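Local atomic coordinates of probable quinone reductase Qor (NADPH:quinone reductase) (Zeta-crystallin homolog protein) (Mycobacterium tuberculosis, PDB entry 4RVU), a protein that binds NADPH and probably passes its electrons to quinones. Residues G159-L162 and T163-T167; P76-T79 and A80-A84. One frame throughout, in Å; residues are numbered along the deposited sequence.

Interaction 1. Residues G159-L162 and T163-T167; sequences GLIL and TQWAT
Thr163 grips the carbonyl of Gly159 twice. Its backbone N bonds to Gly159 O at 3.0 Å, and its hydroxyl donates to the same oxygen, OG1 to O 2.8 Å, from the opposite face of the carbonyl plane. The hydroxyl can fold back because OG1 lies beside the backbone N (chi1 -62°). Thr167 repeats the pattern one turn on, with its OG1 and N both donating to Thr163 O; the OG1 bond is 2.7 Å.

Gln164 does the same with an amide. Its N meets Leu160 O at 3.1 Å in a nearly straight bond, while the chain, laid back beside its own N (chi1 -64°) and extended beyond CG, brings NE2 to that oxygen at 3.2 Å. The NE2 donor stands well above the carbonyl plane, although the oxygen lies almost in the plane of the glutamine amide. The other end of this amide, OE1, accepts from the backbone N of Thr300, so both ends are tied down. Two backbone bonds, Trp165 N to Ile161 O and Ala166 N to Leu162 O, continue the alpha-helical i to i+4 series.

The apolar contact is lighter: Ile161 and Trp165 run side by side, and CG2 of Ile161 approaches CE3 of the indole obliquely at 4.1 Å. Trp165 then reaches His134 and helix 280-295, while Ile161 and Leu162 pack on Ala133 of helix 120-140. All this belongs to helix 157-168, the crossover helix between strands 148-151 and 172-176 in a Rossmann-type beta-alpha-beta unit; Gly157 and Val158 at the helix's start bind NADPH.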
loop_
_atom_site.group_PDB
_atom_site.type_symbol
_atom_site.label_atom_id
_atom_site.label_comp_id
_atom_site.label_asym_id
_atom_site.label_seq_id
_atom_site.Cartn_x
_atom_site.Cartn_y
_atom_site.Cartn_z
ATOM N N GLY A 159 -7.416 -15.637 11.821
ATOM C CA GLY A 159 -8.679 -14.924 11.936
ATOM C C GLY A 159 -9.172 -14.701 13.356
ATOM O O GLY A 159 -9.572 -13.584 13.713
ATOM N N LEU A 160 -9.162 -15.760 14.168
ATOM C CA LEU A 160 -9.655 -15.656 15.534
ATOM C C LEU A 160 -8.746 -14.755 16.370
ATOM O O LEU A 160 -9.218 -14.032 17.240
ATOM C CB LEU A 160 -9.785 -17.045 16.177
ATOM C CG LEU A 160 -10.911 -17.938 15.663
ATOM C CD1 LEU A 160 -10.703 -19.358 16.201
ATOM C CD2 LEU A 160 -12.265 -17.393 16.110
ATOM N N ILE A 161 -7.441 -14.792 16.110
ATOM C CA ILE A 161 -6.519 -13.946 16.865
ATOM C C ILE A 161 -6.698 -12.476 16.476
ATOM O O ILE A 161 -6.744 -11.598 17.348
ATOM C CB ILE A 161 -5.037 -14.389 16.708
ATOM C CG1 ILE A 161 -4.852 -15.812 17.248
ATOM C CG2 ILE A 161 -4.118 -13.457 17.498
ATOM C CD1 ILE A 161 -3.442 -16.398 17.009
ATOM N N LEU A 162 -6.813 -12.215 15.174
ATOM C CA LEU A 162 -7.077 -10.854 14.692
ATOM C C LEU A 162 -8.343 -10.290 15.327
ATOM O O LEU A 162 -8.370 -9.140 15.781
ATOM C CB LEU A 162 -7.205 -10.820 13.160
ATOM C CG LEU A 162 -5.899 -10.849 12.369
ATOM C CD1 LEU A 162 -6.160 -11.106 10.897
ATOM C CD2 LEU A 162 -5.137 -9.532 12.553
ATOM N N THR A 163 -9.385 -11.113 15.370
ATOM C CA THR A 163 -10.698 -10.663 15.826
ATOM C C THR A 163 -10.656 -10.302 17.304
ATOM O O THR A 163 -11.057 -9.198 17.690
ATOM C CB THR A 163 -11.753 -11.726 15.545
ATOM O OG1 THR A 163 -11.830 -11.920 14.127
ATOM C CG2 THR A 163 -13.119 -11.305 16.077
ATOM N N GLN A 164 -10.105 -11.202 18.118
ATOM C CA GLN A 164 -9.997 -10.942 19.544
ATOM C C GLN A 164 -9.147 -9.728 19.841
ATOM O O GLN A 164 -9.528 -8.879 20.656
ATOM C CB GLN A 164 -9.402 -12.146 20.259
ATOM C CG GLN A 164 -10.256 -13.391 20.204
ATOM C CD GLN A 164 -9.575 -14.540 20.910
ATOM O OE1 GLN A 164 -9.592 -14.623 22.139
ATOM N NE2 GLN A 164 -8.944 -15.421 20.138
ATOM N N TRP A 165 -7.991 -9.653 19.186
ATOM C CA TRP A 165 -7.013 -8.621 19.501
ATOM C C TRP A 165 -7.531 -7.251 19.076
ATOM O O TRP A 165 -7.459 -6.291 19.844
ATOM C CB TRP A 165 -5.677 -8.920 18.821
ATOM C CG TRP A 165 -4.496 -8.394 19.572
ATOM C CD1 TRP A 165 -4.489 -7.389 20.502
ATOM C CD2 TRP A 165 -3.146 -8.877 19.489
ATOM N NE1 TRP A 165 -3.209 -7.205 20.986
ATOM C CE2 TRP A 165 -2.372 -8.110 20.385
ATOM C CE3 TRP A 165 -2.522 -9.870 18.735
ATOM C CZ2 TRP A 165 -1.000 -8.323 20.559
ATOM C CZ3 TRP A 165 -1.159 -10.081 18.909
ATOM C CH2 TRP A 165 -0.414 -9.308 19.811
ATOM N N ALA A 166 -8.064 -7.169 17.859
ATOM C CA ALA A 166 -8.676 -5.928 17.380
ATOM C C ALA A 166 -9.829 -5.490 18.290
ATOM O O ALA A 166 -9.927 -4.319 18.659
ATOM C CB ALA A 166 -9.150 -6.080 15.925
ATOM N N THR A 167 -10.691 -6.428 18.665
ATOM C CA THR A 167 -11.808 -6.121 19.567
ATOM C C THR A 167 -11.304 -5.547 20.889
ATOM O O THR A 167 -11.835 -4.555 21.388
ATOM C CB THR A 167 -12.656 -7.362 19.828
ATOM O OG1 THR A 167 -13.230 -7.787 18.584
ATOM C CG2 THR A 167 -13.774 -7.054 20.821
#

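Interaction 2. Residues P76-T79 and A80-A84; sequences PGVT and AADTA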
loop_
_atom_site.group_PDB
_atom_site.type_symbol
_atom_site.label_atom_id
_atom_site.label_comp_id
_atom_site.label_asym_id
_atom_site.label_seq_id
_atom_site.Cartn_x
_atom_site.Cartn_y
_atom_site.Cartn_z
ATOM N N PRO A 76 27.040 -25.057 18.717
ATOM C CA PRO A 76 28.423 -24.882 19.179
ATOM C C PRO A 76 28.959 -23.505 18.808
ATOM O O PRO A 76 28.281 -22.741 18.139
ATOM C CB PRO A 76 29.176 -25.953 18.400
ATOM C CG PRO A 76 28.407 -26.063 17.111
ATOM C CD PRO A 76 26.960 -25.915 17.520
ATOM N N GLY A 77 30.165 -23.194 19.254
ATOM C CA GLY A 77 30.754 -21.905 18.974
ATOM C C GLY A 77 30.165 -20.798 19.824
ATOM O O GLY A 77 29.848 -20.985 20.996
ATOM N N VAL A 78 29.996 -19.640 19.203
ATOM C CA VAL A 78 29.598 -18.420 19.883
ATOM C C VAL A 78 28.130 -18.416 20.358
ATOM O O VAL A 78 27.776 -17.683 21.282
ATOM C CB VAL A 78 29.936 -17.207 18.966
ATOM C CG1 VAL A 78 29.073 -16.008 19.261
ATOM C CG2 VAL A 78 31.410 -16.857 19.085
ATOM N N THR A 79 27.312 -19.283 19.764
ATOM C CA THR A 79 25.851 -19.320 19.995
ATOM C C THR A 79 25.370 -19.036 21.421
ATOM O O THR A 79 24.578 -18.120 21.643
ATOM C CB THR A 79 25.241 -20.671 19.558
ATOM O OG1 THR A 79 25.703 -21.009 18.244
ATOM C CG2 THR A 79 23.719 -20.582 19.540
ATOM N N ALA A 80 25.850 -19.809 22.387
ATOM C CA ALA A 80 25.359 -19.694 23.758
ATOM C C ALA A 80 25.676 -18.339 24.397
ATOM O O ALA A 80 25.048 -17.946 25.381
ATOM C CB ALA A 80 25.894 -20.830 24.608
ATOM N N ALA A 81 26.657 -17.626 23.847
ATOM C CA ALA A 81 27.018 -16.324 24.387
ATOM C C ALA A 81 26.048 -15.252 23.893
ATOM O O ALA A 81 25.994 -14.157 24.448
ATOM C CB ALA A 81 28.448 -15.969 24.005
ATOM N N ASP A 82 25.286 -15.572 22.848
ATOM C CA ASP A 82 24.428 -14.582 22.199
ATOM C C ASP A 82 22.950 -14.731 22.541
ATOM O O ASP A 82 22.109 -14.025 21.981
ATOM C CB ASP A 82 24.585 -14.650 20.673
ATOM C CG ASP A 82 25.956 -14.221 20.199
ATOM O OD1 ASP A 82 26.658 -13.518 20.952
ATOM O OD2 ASP A 82 26.315 -14.585 19.058
ATOM N N THR A 83 22.626 -15.654 23.436
ATOM C CA THR A 83 21.230 -15.847 23.821
ATOM C C THR A 83 21.097 -16.187 25.296
ATOM O O THR A 83 21.981 -16.814 25.881
ATOM C CB THR A 83 20.540 -16.938 22.969
ATOM O OG1 THR A 83 19.202 -17.149 23.445
ATOM C CG2 THR A 83 21.305 -18.254 23.051
ATOM N N ALA A 84 19.984 -15.766 25.889
ATOM C CA ALA A 84 19.681 -16.101 27.276
ATOM C C ALA A 84 18.952 -17.436 27.382
ATOM O O ALA A 84 18.722 -17.930 28.485
ATOM C CB ALA A 84 18.865 -14.996 27.922
HETATM O O HOH W 1 27.606 -22.063 21.813
#
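Val78 and Asp82 meet at an oblique angle on the outer side of a tight turn, CG1 of the valine lying 3.1 Å from OD2 of the carboxylate. This is a close methyl-to-oxygen approach with no polar bond in it. CG1 is brought there by standing roughly anti to the backbone N (chi1 155°), whereas the carboxylate of Asp82 lies beside its own N. The CB of Asp82 points back toward residues 76-79.

Thr79 turns the other way, inward. Its hydroxyl takes the backbone N of Gly32 as partner, and its side chain also touches Val74 of strand 67-74, which the side chain of Ala80 meets as well. The methyl CG2 of Thr83 comes up to the carbonyl of Thr79, 3.6 Å from its O, while Thr83 OG1 turns to the N of Ile85.

Between these side chains the backbone winds tightly. Ala81 N bonds to Val78 O at 2.8 Å, and Asp82 N bonds to Thr79 O at 2.9 Å, the latter from above the carbonyl plane. Ahead of these two bonds a water bridges the turn: it donates to Gly77 O at 2.6 Å and accepts from Ala80 N at 2.9 Å, filling the place of one further i to i+3 link. Gly77, with its positive phi of 76°, lets the chain bend into the turn. Successive i to i+3 bonds mark a short 3-10 turn, here on an exposed connection between strands 67-74 and 90-93 of the GroES-like domain, away from the NADPH site.

Following the chain from its N terminus, interaction 2 comes first, in the connection that leaves strand 67-74 and returns to strand 90-93. Interaction 1 opens only after helix 120-140 and strand 148-151, so the two are in series and neither encloses nor crosses the other. Each is local, closing no loop larger than a helical turn. The centres of interactions 1 and 2 stand about 36 Å apart, and the nearest atoms of interactions 1 and 2 about 21 Å apart. Residues 76-84 lie on the surface of the GroES-like part, joined through Thr79 and Ala80 to strand 67-74, while residues 159-167 tie the crossover helix to helices 120-140 and 280-295 and to strand 172-176.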